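Local structure of succinate-semialdehyde dehydrogenase (Synechococcus sp., 4ITA) at residues L123-P131 and I196-T207; R141-N151 and E438-V448. The protein probably oxidises succinic semialdehyde to succinate with a nicotinamide dinucleotide cofactor, and is caught here with NADPH bound. All coordinates share one frame; numbering follows the deposited sequence.

Contact 1: L123-P131 and I196-T207; sequences LGILLAVMP and IKDPRVKAATLT. With NDP (NADPH dihydro-nicotinamide-adenine-dinucleotide phosphate), chain C.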
loop_
_atom_site.group_PDB
_atom_site.type_symbol
_atom_site.label_atom_id
_atom_site.label_comp_id
_atom_site.label_asym_id
_atom_site.label_seq_id
_atom_site.Cartn_x
_atom_site.Cartn_y
_atom_site.Cartn_z
ATOM N N LEU A 123 9.409 9.700 3.410
ATOM C CA LEU A 123 8.137 10.316 3.769
ATOM C C LEU A 123 8.207 11.169 5.034
ATOM O O LEU A 123 7.553 12.203 5.121
ATOM C CB LEU A 123 7.056 9.248 3.939
ATOM C CG LEU A 123 6.639 8.480 2.688
ATOM C CD1 LEU A 123 5.629 7.421 3.080
ATOM C CD2 LEU A 123 6.080 9.411 1.629
ATOM N N GLY A 124 8.980 10.725 6.023
ATOM C CA GLY A 124 9.012 11.390 7.315
ATOM C C GLY A 124 8.962 10.373 8.441
ATOM O O GLY A 124 9.638 9.349 8.393
ATOM N N ILE A 125 8.151 10.655 9.455
ATOM C CA ILE A 125 8.025 9.744 10.585
ATOM C C ILE A 125 7.172 8.522 10.230
ATOM O O ILE A 125 6.015 8.647 9.822
ATOM C CB ILE A 125 7.380 10.429 11.805
ATOM C CG1 ILE A 125 8.140 11.692 12.222
ATOM C CG2 ILE A 125 7.289 9.456 12.966
ATOM C CD1 ILE A 125 7.403 12.503 13.296
ATOM N N LEU A 126 7.757 7.346 10.425
ATOM C CA LEU A 126 7.064 6.064 10.302
ATOM C C LEU A 126 6.800 5.492 11.691
ATOM O O LEU A 126 7.714 5.398 12.519
ATOM C CB LEU A 126 7.933 5.077 9.509
ATOM C CG LEU A 126 7.523 3.600 9.439
ATOM C CD1 LEU A 126 6.202 3.413 8.694
ATOM C CD2 LEU A 126 8.618 2.784 8.763
ATOM N N LEU A 127 5.547 5.137 11.952
ATOM C CA LEU A 127 5.186 4.368 13.136
ATOM C C LEU A 127 5.302 2.889 12.831
ATOM O O LEU A 127 4.779 2.417 11.822
ATOM C CB LEU A 127 3.747 4.670 13.560
ATOM C CG LEU A 127 3.096 3.662 14.521
ATOM C CD1 LEU A 127 3.757 3.654 15.884
ATOM C CD2 LEU A 127 1.619 3.972 14.664
ATOM N N ALA A 128 5.973 2.156 13.713
ATOM C CA ALA A 128 6.009 0.699 13.650
ATOM C C ALA A 128 5.447 0.089 14.926
ATOM O O ALA A 128 5.849 0.457 16.031
ATOM C CB ALA A 128 7.408 0.224 13.435
ATOM N N VAL A 129 4.533 -0.859 14.761
ATOM C CA VAL A 129 3.976 -1.625 15.868
ATOM C C VAL A 129 4.432 -3.066 15.689
ATOM O O VAL A 129 4.186 -3.678 14.641
ATOM C CB VAL A 129 2.438 -1.553 15.888
ATOM C CG1 VAL A 129 1.868 -2.472 16.974
ATOM C CG2 VAL A 129 1.981 -0.118 16.103
ATOM N N MET A 130 5.120 -3.598 16.697
ATOM C CA MET A 130 5.825 -4.876 16.566
ATOM C C MET A 130 5.442 -5.878 17.654
ATOM O O MET A 130 4.999 -5.493 18.730
ATOM C CB MET A 130 7.339 -4.639 16.570
ATOM C CG MET A 130 7.838 -3.909 15.318
ATOM S SD MET A 130 7.784 -4.872 13.765
ATOM C CE MET A 130 7.073 -3.676 12.631
ATOM N N PRO A 131 5.610 -7.181 17.373
ATOM C CA PRO A 131 5.222 -8.232 18.318
ATOM C C PRO A 131 6.396 -8.811 19.114
ATOM O O PRO A 131 7.562 -8.608 18.764
ATOM C CB PRO A 131 4.655 -9.306 17.394
ATOM C CG PRO A 131 5.567 -9.236 16.226
ATOM C CD PRO A 131 5.897 -7.748 16.040
ATOM N N ILE A 196 -0.971 7.551 15.327
ATOM C CA ILE A 196 -1.495 7.493 13.959
ATOM C C ILE A 196 -2.177 8.797 13.539
ATOM O O ILE A 196 -2.076 9.220 12.379
ATOM C CB ILE A 196 -2.497 6.327 13.797
ATOM C CG1 ILE A 196 -1.805 4.987 14.038
ATOM C CG2 ILE A 196 -3.171 6.362 12.417
ATOM C CD1 ILE A 196 -2.763 3.828 14.191
ATOM N N LYS A 197 -2.865 9.437 14.484
ATOM C CA LYS A 197 -3.600 10.664 14.184
ATOM C C LYS A 197 -2.728 11.914 14.189
ATOM O O LYS A 197 -3.188 12.991 13.794
ATOM C CB LYS A 197 -4.765 10.855 15.164
ATOM C CG LYS A 197 -5.937 9.938 14.869
ATOM C CD LYS A 197 -7.095 10.179 15.817
ATOM C CE LYS A 197 -8.345 9.479 15.321
ATOM N NZ LYS A 197 -9.469 9.635 16.285
ATOM N N ASP A 198 -1.477 11.796 14.628
ATOM C CA ASP A 198 -0.612 12.970 14.681
ATOM C C ASP A 198 -0.225 13.374 13.263
ATOM O O ASP A 198 0.193 12.533 12.475
ATOM C CB ASP A 198 0.634 12.686 15.507
ATOM C CG ASP A 198 1.455 13.936 15.749
ATOM O OD1 ASP A 198 2.229 14.327 14.853
ATOM O OD2 ASP A 198 1.302 14.538 16.832
ATOM N N PRO A 199 -0.360 14.668 12.931
ATOM C CA PRO A 199 -0.108 15.084 11.545
ATOM C C PRO A 199 1.331 14.865 11.079
ATOM O O PRO A 199 1.568 14.776 9.874
ATOM C CB PRO A 199 -0.445 16.580 11.553
ATOM C CG PRO A 199 -0.442 16.981 12.991
ATOM C CD PRO A 199 -0.873 15.773 13.758
ATOM N N ARG A 200 2.276 14.755 12.005
ATOM C CA ARG A 200 3.673 14.545 11.636
ATOM C C ARG A 200 3.976 13.091 11.269
ATOM O O ARG A 200 4.975 12.797 10.605
ATOM C CB ARG A 200 4.589 15.010 12.771
ATOM C CG ARG A 200 4.452 16.508 13.057
ATOM C CD ARG A 200 4.988 16.882 14.429
ATOM N NE ARG A 200 4.114 16.389 15.492
ATOM C CZ ARG A 200 4.093 16.883 16.724
ATOM N NH1 ARG A 200 4.884 17.895 17.051
ATOM N NH2 ARG A 200 3.270 16.373 17.627
ATOM N N VAL A 201 3.123 12.176 11.707
ATOM C CA VAL A 201 3.306 10.763 11.408
ATOM C C VAL A 201 2.728 10.484 10.021
ATOM O O VAL A 201 1.567 10.789 9.761
ATOM C CB VAL A 201 2.658 9.887 12.497
ATOM C CG1 VAL A 201 2.698 8.417 12.112
ATOM C CG2 VAL A 201 3.367 10.113 13.826
ATOM N N LYS A 202 3.548 9.941 9.118
ATOM C CA LYS A 202 3.178 9.873 7.698
ATOM C C LYS A 202 2.758 8.492 7.204
ATOM O O LYS A 202 2.141 8.371 6.143
ATOM C CB LYS A 202 4.315 10.420 6.823
ATOM C CG LYS A 202 4.722 11.861 7.157
ATOM C CD LYS A 202 3.545 12.839 7.130
ATOM C CE LYS A 202 4.048 14.262 7.334
ATOM N NZ LYS A 202 2.955 15.257 7.485
ATOM N N ALA A 203 3.078 7.460 7.975
ATOM C CA ALA A 203 2.862 6.093 7.539
ATOM C C ALA A 203 2.946 5.183 8.744
ATOM O O ALA A 203 3.504 5.557 9.770
ATOM C CB ALA A 203 3.911 5.703 6.516
ATOM N N ALA A 204 2.394 3.984 8.622
ATOM C CA ALA A 204 2.445 3.032 9.726
ATOM C C ALA A 204 2.574 1.605 9.231
ATOM O O ALA A 204 1.987 1.220 8.216
ATOM C CB ALA A 204 1.227 3.176 10.612
ATOM N N THR A 205 3.348 0.820 9.965
ATOM C CA THR A 205 3.544 -0.585 9.664
ATOM C C THR A 205 3.277 -1.403 10.926
ATOM O O THR A 205 3.620 -0.986 12.044
ATOM C CB THR A 205 4.961 -0.826 9.092
ATOM O OG1 THR A 205 5.069 -2.167 8.609
ATOM C CG2 THR A 205 6.044 -0.554 10.120
ATOM N N LEU A 206 2.622 -2.546 10.761
ATOM C CA LEU A 206 2.354 -3.413 11.901
ATOM C C LEU A 206 2.629 -4.858 11.552
ATOM O O LEU A 206 2.218 -5.345 10.492
ATOM C CB LEU A 206 0.907 -3.257 12.389
ATOM C CG LEU A 206 0.498 -4.068 13.622
ATOM C CD1 LEU A 206 -0.521 -3.312 14.473
ATOM C CD2 LEU A 206 -0.093 -5.442 13.249
ATOM N N THR A 207 3.331 -5.531 12.456
ATOM C CA THR A 207 3.471 -6.978 12.444
ATOM C C THR A 207 2.780 -7.485 13.705
ATOM O O THR A 207 3.053 -7.008 14.810
ATOM C CB THR A 207 4.954 -7.382 12.420
ATOM O OG1 THR A 207 5.555 -6.854 11.229
ATOM C CG2 THR A 207 5.101 -8.898 12.435
HETATM P PA NDP C . -0.791 -8.825 18.993
HETATM O O1A NDP C . -1.458 -8.377 17.724
HETATM O O2A NDP C . -1.614 -9.061 20.228
HETATM O O5B NDP C . 0.335 -7.754 19.374
HETATM C C5B NDP C . 1.286 -7.273 18.416
HETATM C C4B NDP C . 1.576 -5.791 18.641
HETATM O O4B NDP C . 0.383 -5.044 18.385
HETATM C C3B NDP C . 1.960 -5.455 20.077
HETATM O O3B NDP C . 2.849 -4.331 20.064
HETATM C C2B NDP C . 0.636 -5.041 20.690
HETATM O O2B NDP C . 0.771 -4.180 21.813
HETATM C C1B NDP C . 0.057 -4.265 19.539
HETATM N N9A NDP C . -1.408 -4.140 19.540
HETATM C C8A NDP C . -2.329 -5.055 19.906
HETATM N N7A NDP C . -3.576 -4.561 19.720
HETATM C C5A NDP C . -3.449 -3.326 19.208
HETATM C C6A NDP C . -4.348 -2.245 18.776
HETATM N N6A NDP C . -5.684 -2.408 18.853
HETATM N N1A NDP C . -3.784 -1.115 18.308
HETATM C C2A NDP C . -2.458 -0.946 18.222
HETATM N N3A NDP C . -1.576 -1.883 18.602
HETATM C C4A NDP C . -2.018 -3.060 19.089
HETATM O O3 NDP C . 0.048 -10.141 18.535
HETATM P PN NDP C . 0.454 -11.524 19.283
HETATM O O1N NDP C . -0.687 -12.065 20.116
HETATM O O2N NDP C . 1.815 -11.318 19.890
HETATM O O5D NDP C . 0.621 -12.504 18.016
HETATM C C5D NDP C . 1.656 -12.287 17.067
HETATM C C4D NDP C . 1.080 -12.326 15.663
HETATM O O4D NDP C . 2.001 -11.720 14.744
HETATM C C3D NDP C . 0.849 -13.735 15.155
HETATM O O3D NDP C . -0.404 -13.812 14.467
HETATM C C2D NDP C . 2.039 -13.924 14.234
HETATM O O2D NDP C . 1.775 -14.950 13.277
HETATM C C1D NDP C . 2.153 -12.556 13.594
HETATM N N1N NDP C . 3.478 -12.397 12.978
HETATM C C2N NDP C . 3.591 -11.908 11.731
HETATM C C3N NDP C . 4.732 -12.181 10.978
HETATM C C7N NDP C . 4.910 -11.627 9.596
HETATM O O7N NDP C . 5.993 -11.125 9.304
HETATM N N7N NDP C . 3.908 -11.693 8.723
HETATM C C4N NDP C . 5.831 -13.060 11.526
HETATM C C5N NDP C . 5.773 -13.069 12.982
HETATM C C6N NDP C . 4.597 -12.738 13.649
HETATM P P2B NDP C . 0.614 -4.725 23.316
HETATM O O1X NDP C . 0.815 -3.475 24.123
HETATM O O2X NDP C . -0.785 -5.283 23.432
HETATM O O3X NDP C . 1.681 -5.748 23.560
HETATM O O HOH W 1 7.150 13.557 9.268
#

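Contact 2: R141-N151 and E438-V448; sequences RFAAPALMAGN and ELGLAGIRTFV. With NDP (NADPH dihydro-nicotinamide-adenine-dinucleotide phosphate), chain C; EDO (1,2-ethanediol), chain F; EDO (1,2-ethanediol), chain S.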
loop_
_atom_site.group_PDB
_atom_site.type_symbol
_atom_site.label_atom_id
_atom_site.label_comp_id
_atom_site.label_asym_id
_atom_site.label_seq_id
_atom_site.Cartn_x
_atom_site.Cartn_y
_atom_site.Cartn_z
ATOM N N ARG A 141 14.155 -5.591 10.722
ATOM C CA ARG A 141 13.557 -5.809 9.409
ATOM C C ARG A 141 12.935 -4.525 8.844
ATOM O O ARG A 141 13.102 -4.225 7.656
ATOM C CB ARG A 141 12.513 -6.934 9.472
ATOM C CG ARG A 141 11.840 -7.232 8.147
ATOM C CD ARG A 141 10.911 -8.440 8.248
ATOM N NE ARG A 141 9.683 -8.143 8.978
ATOM C CZ ARG A 141 8.635 -8.961 9.038
ATOM N NH1 ARG A 141 8.675 -10.138 8.427
ATOM N NH2 ARG A 141 7.554 -8.612 9.724
ATOM N N PHE A 142 12.212 -3.771 9.672
ATOM C CA PHE A 142 11.652 -2.515 9.177
ATOM C C PHE A 142 12.634 -1.355 9.363
ATOM O O PHE A 142 12.677 -0.437 8.541
ATOM C CB PHE A 142 10.283 -2.188 9.812
ATOM C CG PHE A 142 10.385 -1.380 11.066
ATOM C CD1 PHE A 142 10.494 0.002 11.016
ATOM C CD2 PHE A 142 10.402 -2.004 12.299
ATOM C CE1 PHE A 142 10.628 0.747 12.175
ATOM C CE2 PHE A 142 10.531 -1.271 13.467
ATOM C CZ PHE A 142 10.657 0.105 13.403
ATOM N N ALA A 143 13.416 -1.381 10.437
ATOM C CA ALA A 143 14.225 -0.211 10.783
ATOM C C ALA A 143 15.406 0.008 9.848
ATOM O O ALA A 143 15.709 1.142 9.486
ATOM C CB ALA A 143 14.699 -0.269 12.234
ATOM N N ALA A 144 16.079 -1.069 9.450
ATOM C CA ALA A 144 17.219 -0.935 8.546
ATOM C C ALA A 144 16.859 -0.205 7.232
ATOM O O ALA A 144 17.505 0.783 6.897
ATOM C CB ALA A 144 17.892 -2.298 8.293
ATOM N N PRO A 145 15.814 -0.652 6.502
ATOM C CA PRO A 145 15.489 0.105 5.285
ATOM C C PRO A 145 14.921 1.493 5.567
ATOM O O PRO A 145 15.194 2.414 4.790
ATOM C CB PRO A 145 14.457 -0.784 4.572
ATOM C CG PRO A 145 13.870 -1.634 5.648
ATOM C CD PRO A 145 14.989 -1.870 6.626
ATOM N N ALA A 146 14.155 1.649 6.647
ATOM C CA ALA A 146 13.635 2.965 7.009
ATOM C C ALA A 146 14.761 3.969 7.180
ATOM O O ALA A 146 14.731 5.082 6.625
ATOM C CB ALA A 146 12.775 2.889 8.278
ATOM N N LEU A 147 15.768 3.579 7.944
ATOM C CA LEU A 147 16.861 4.489 8.247
ATOM C C LEU A 147 17.743 4.714 7.020
ATOM O O LEU A 147 18.240 5.829 6.803
ATOM C CB LEU A 147 17.675 3.991 9.446
ATOM C CG LEU A 147 16.849 3.821 10.740
ATOM C CD1 LEU A 147 17.706 3.789 12.008
ATOM C CD2 LEU A 147 15.696 4.829 10.888
ATOM N N MET A 148 17.948 3.681 6.208
ATOM C CA MET A 148 18.743 3.874 5.000
ATOM C C MET A 148 18.038 4.821 4.027
ATOM O O MET A 148 18.692 5.584 3.313
ATOM C CB MET A 148 19.057 2.540 4.329
ATOM C CG MET A 148 20.169 2.634 3.287
ATOM S SD MET A 148 21.817 3.226 3.832
ATOM C CE MET A 148 22.708 2.911 2.290
ATOM N N ALA A 149 16.708 4.778 4.017
ATOM C CA ALA A 149 15.914 5.608 3.115
ATOM C C ALA A 149 15.811 7.058 3.564
ATOM O O ALA A 149 15.385 7.909 2.786
ATOM C CB ALA A 149 14.515 5.021 2.952
ATOM N N GLY A 150 16.167 7.340 4.816
ATOM C CA GLY A 150 16.084 8.692 5.341
ATOM C C GLY A 150 14.802 9.007 6.094
ATOM O O GLY A 150 14.581 10.163 6.457
ATOM N N ASN A 151 13.951 8.006 6.309
ATOM C CA ASN A 151 12.828 8.157 7.228
ATOM C C ASN A 151 13.333 8.187 8.668
ATOM O O ASN A 151 14.463 7.783 8.955
ATOM C CB ASN A 151 11.860 6.977 7.094
ATOM C CG ASN A 151 10.986 7.044 5.849
ATOM O OD1 ASN A 151 10.582 8.116 5.400
ATOM N ND2 ASN A 151 10.657 5.877 5.305
ATOM N N GLU A 438 8.056 -6.688 2.972
ATOM C CA GLU A 438 9.302 -6.283 3.601
ATOM C C GLU A 438 10.441 -6.984 2.875
ATOM O O GLU A 438 10.200 -7.901 2.089
ATOM C CB GLU A 438 9.322 -6.691 5.078
ATOM C CG GLU A 438 8.311 -5.983 5.965
ATOM C CD GLU A 438 8.778 -4.613 6.404
ATOM O OE1 GLU A 438 9.516 -3.952 5.636
ATOM O OE2 GLU A 438 8.405 -4.210 7.528
ATOM N N LEU A 439 11.670 -6.549 3.143
ATOM C CA LEU A 439 12.894 -7.180 2.633
ATOM C C LEU A 439 13.083 -7.029 1.120
ATOM O O LEU A 439 12.216 -6.489 0.424
ATOM C CB LEU A 439 12.991 -8.646 3.077
ATOM C CG LEU A 439 12.908 -8.834 4.593
ATOM C CD1 LEU A 439 13.024 -10.302 4.961
ATOM C CD2 LEU A 439 13.981 -8.010 5.300
ATOM N N GLY A 440 14.236 -7.461 0.616
ATOM C CA GLY A 440 14.572 -7.226 -0.779
ATOM C C GLY A 440 14.467 -5.757 -1.167
ATOM O O GLY A 440 14.644 -4.852 -0.348
ATOM N N LEU A 441 14.175 -5.513 -2.437
ATOM C CA LEU A 441 13.950 -4.161 -2.915
ATOM C C LEU A 441 12.692 -3.578 -2.276
ATOM O O LEU A 441 12.645 -2.393 -1.918
ATOM C CB LEU A 441 13.823 -4.165 -4.440
ATOM C CG LEU A 441 13.416 -2.842 -5.092
ATOM C CD1 LEU A 441 14.466 -1.790 -4.840
ATOM C CD2 LEU A 441 13.190 -3.024 -6.590
ATOM N N ALA A 442 11.667 -4.415 -2.134
ATOM C CA ALA A 442 10.378 -3.963 -1.625
ATOM C C ALA A 442 10.480 -3.235 -0.291
ATOM O O ALA A 442 9.830 -2.209 -0.091
ATOM C CB ALA A 442 9.414 -5.142 -1.506
ATOM N N GLY A 443 11.297 -3.757 0.621
ATOM C CA GLY A 443 11.379 -3.200 1.960
ATOM C C GLY A 443 11.768 -1.734 1.999
ATOM O O GLY A 443 11.340 -0.988 2.881
ATOM N N ILE A 444 12.593 -1.306 1.053
ATOM C CA ILE A 444 13.043 0.084 1.058
ATOM C C ILE A 444 12.206 0.965 0.126
ATOM O O ILE A 444 12.342 2.186 0.129
ATOM C CB ILE A 444 14.570 0.188 0.777
ATOM C CG1 ILE A 444 15.150 1.495 1.335
ATOM C CG2 ILE A 444 14.891 -0.028 -0.704
ATOM C CD1 ILE A 444 16.669 1.540 1.345
ATOM N N ARG A 445 11.327 0.350 -0.656
ATOM C CA ARG A 445 10.452 1.112 -1.551
ATOM C C ARG A 445 9.072 1.402 -0.970
ATOM O O ARG A 445 8.348 2.233 -1.500
ATOM C CB ARG A 445 10.286 0.396 -2.893
ATOM C CG ARG A 445 11.531 0.388 -3.750
ATOM C CD ARG A 445 11.903 1.776 -4.255
ATOM N NE ARG A 445 12.977 1.708 -5.247
ATOM C CZ ARG A 445 12.799 1.387 -6.522
ATOM N NH1 ARG A 445 11.587 1.108 -6.976
ATOM N NH2 ARG A 445 13.839 1.347 -7.348
ATOM N N THR A 446 8.699 0.725 0.108
ATOM C CA THR A 446 7.332 0.830 0.623
ATOM C C THR A 446 6.966 2.221 1.118
ATOM O O THR A 446 5.923 2.770 0.757
ATOM C CB THR A 446 7.093 -0.170 1.750
ATOM O OG1 THR A 446 7.301 -1.497 1.244
ATOM C CG2 THR A 446 5.665 -0.052 2.265
ATOM N N PHE A 447 7.833 2.797 1.938
ATOM C CA PHE A 447 7.513 4.054 2.603
ATOM C C PHE A 447 8.398 5.199 2.128
ATOM O O PHE A 447 8.998 5.920 2.919
ATOM C CB PHE A 447 7.567 3.884 4.123
ATOM C CG PHE A 447 6.521 2.938 4.656
ATOM C CD1 PHE A 447 5.176 3.204 4.474
ATOM C CD2 PHE A 447 6.893 1.769 5.305
ATOM C CE1 PHE A 447 4.205 2.332 4.959
ATOM C CE2 PHE A 447 5.934 0.892 5.789
ATOM C CZ PHE A 447 4.589 1.175 5.613
ATOM N N VAL A 448 8.466 5.350 0.812
ATOM C CA VAL A 448 9.112 6.500 0.205
ATOM C C VAL A 448 8.137 7.148 -0.755
ATOM O O VAL A 448 7.184 6.507 -1.218
ATOM C CB VAL A 448 10.401 6.124 -0.567
ATOM C CG1 VAL A 448 11.464 5.587 0.383
ATOM C CG2 VAL A 448 10.098 5.101 -1.652
HETATM P PA NDP C . -0.791 -8.825 18.993
HETATM O O1A NDP C . -1.458 -8.377 17.724
HETATM O O2A NDP C . -1.614 -9.061 20.228
HETATM O O5B NDP C . 0.335 -7.754 19.374
HETATM C C5B NDP C . 1.286 -7.273 18.416
HETATM C C4B NDP C . 1.576 -5.791 18.641
HETATM O O4B NDP C . 0.383 -5.044 18.385
HETATM C C3B NDP C . 1.960 -5.455 20.077
HETATM O O3B NDP C . 2.849 -4.331 20.064
HETATM C C2B NDP C . 0.636 -5.041 20.690
HETATM O O2B NDP C . 0.771 -4.180 21.813
HETATM C C1B NDP C . 0.057 -4.265 19.539
HETATM N N9A NDP C . -1.408 -4.140 19.540
HETATM C C8A NDP C . -2.329 -5.055 19.906
HETATM N N7A NDP C . -3.576 -4.561 19.720
HETATM C C5A NDP C . -3.449 -3.326 19.208
HETATM C C6A NDP C . -4.348 -2.245 18.776
HETATM N N6A NDP C . -5.684 -2.408 18.853
HETATM N N1A NDP C . -3.784 -1.115 18.308
HETATM C C2A NDP C . -2.458 -0.946 18.222
HETATM N N3A NDP C . -1.576 -1.883 18.602
HETATM C C4A NDP C . -2.018 -3.060 19.089
HETATM O O3 NDP C . 0.048 -10.141 18.535
HETATM P PN NDP C . 0.454 -11.524 19.283
HETATM O O1N NDP C . -0.687 -12.065 20.116
HETATM O O2N NDP C . 1.815 -11.318 19.890
HETATM O O5D NDP C . 0.621 -12.504 18.016
HETATM C C5D NDP C . 1.656 -12.287 17.067
HETATM C C4D NDP C . 1.080 -12.326 15.663
HETATM O O4D NDP C . 2.001 -11.720 14.744
HETATM C C3D NDP C . 0.849 -13.735 15.155
HETATM O O3D NDP C . -0.404 -13.812 14.467
HETATM C C2D NDP C . 2.039 -13.924 14.234
HETATM O O2D NDP C . 1.775 -14.950 13.277
HETATM C C1D NDP C . 2.153 -12.556 13.594
HETATM N N1N NDP C . 3.478 -12.397 12.978
HETATM C C2N NDP C . 3.591 -11.908 11.731
HETATM C C3N NDP C . 4.732 -12.181 10.978
HETATM C C7N NDP C . 4.910 -11.627 9.596
HETATM O O7N NDP C . 5.993 -11.125 9.304
HETATM N N7N NDP C . 3.908 -11.693 8.723
HETATM C C4N NDP C . 5.831 -13.060 11.526
HETATM C C5N NDP C . 5.773 -13.069 12.982
HETATM C C6N NDP C . 4.597 -12.738 13.649
HETATM P P2B NDP C . 0.614 -4.725 23.316
HETATM O O1X NDP C . 0.815 -3.475 24.123
HETATM O O2X NDP C . -0.785 -5.283 23.432
HETATM O O3X NDP C . 1.681 -5.748 23.560
HETATM C C1 EDO F . 11.707 2.536 4.278
HETATM O O1 EDO F . 10.844 2.842 5.394
HETATM C C2 EDO F . 10.972 2.688 2.956
HETATM O O2 EDO F . 10.061 1.582 2.862
HETATM C C1 EDO S . 16.743 11.575 1.726
HETATM O O1 EDO S . 16.200 12.795 1.191
HETATM C C2 EDO S . 17.291 10.639 0.651
HETATM O O2 EDO S . 16.933 9.272 0.915
HETATM O O HOH W 2 11.951 -4.543 5.120
#

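Contact 1: L123-P131 and I196-T207
Lys202 N donates to Ile125 O (2.9 Å) at the start of a parallel pairing of strands 125-129 and 201-207 in the Rossmann-type sheet that carries the cofactor. It is the first of five backbone hydrogen bonds, the last running from Thr207 N to Val129 O (3.0 Å). Between these, Leu127 and Thr205 each give an N-H and take one. A water adds a link at the start of the pair, accepting from Ile125 N and donating to Arg200 O.

Apolar side chains pack on both faces of the sheet. On one, Leu127 swings CG anti to its backbone N (chi1 163°) and sets CD2 against Ile196 CG1 at 3.6 Å, while Val129 CG1 meets Leu206 CD1. On the other, Ala128 CB rests on Thr205 CG2, and Leu126 CD1 meets Ala203 CB at 3.9 Å.

In the turn from Asp198 to Val201, Asp198 and Arg200 form a side-on salt bridge, NE to OD1 and NH2 to OD2, while Arg200 N closes an Asx turn on OD1.

At the other end the strands reach NADPH. Its O3B donates to Met130 O at 2.8 Å, and Thr207 CG2 comes within 3.4 Å of nicotinamide atom C2N.

Contact 2: R141-N151 and E438-V448
Arg141 and Glu438 cross at about a right angle, with Glu438 CG over one face of the guanidinium, toward its rim. The carboxylate does not pair with it: OE2 stays 4.4 Å from Arg141 NE and well out of the guanidinium plane, so the opposite charges are near one another without an N-H directed between them. Arg141 runs extended as far as CD, with CG anti to the backbone N, then bends at chi3 (73°), which turns the guanidinium edge to the NADPH carboxamide, O7N in its plane. There NH1 and NH2 both donate to O7N, each at 3.0 Å. Leu439 CD2 touches CG of the same arginine, and a water joins Arg141 O, Glu438 OE1 and Leu439 N. An alanine here would remove both bonds to O7N and would probably leave the carboxamide freer to turn, with Glu438 CG losing the flat group beneath it.

Farther along the helix, Ile444 lies against Pro145, Met148 and Ala149, its CB 3.9 Å from Pro145 CB. Past the Schellman turn at Gly150, Asn151 ND2 gives Phe447 O a nearly straight bond (2.9 Å, 175°), that oxygen lying in the Asn151 amide plane but the N-H tilted from the carbonyl plane. A 1,2-ethanediol, probably from the crystallisation liquor, sits between the segments and bonds to Asn151 ND2, Phe447 N and Gly443 O.

The axes of helices 141-149 and 440-445 cross at -61°, 8.6 Å apart. Helix 79-103 packs on Pro145, Leu439 and Ile444, while strand 115-129 meets Phe142 and Phe447, and strand 227-230 meets Arg141 and Glu438.

In the fold
Contacts 1 and 2 have their centres about 13 Å apart and meet directly in the cofactor-binding part of the fold. Helix 137-149 follows strand 115-129 in the chain and runs back along one face of the sheet, roughly antiparallel to the strand, bringing Phe142 CZ to 3.3 Å from Ala128 CB. At the end away from NADPH, Asn151 OD1 probably accepts a hydrogen bond from Gly124 N (3.1 Å). At the cofactor end, Thr207 OG1 lies 3.1 Å from Arg141 NH2. Both contacts thus serve one pocket: contact 1 reaches the adenosine ribose and the nicotinamide ring, whereas contact 2 supplies the arginine that holds the carboxamide. Phe447 of contact 2 also packs on Leu126, Ala203 and Thr205 of contact 1.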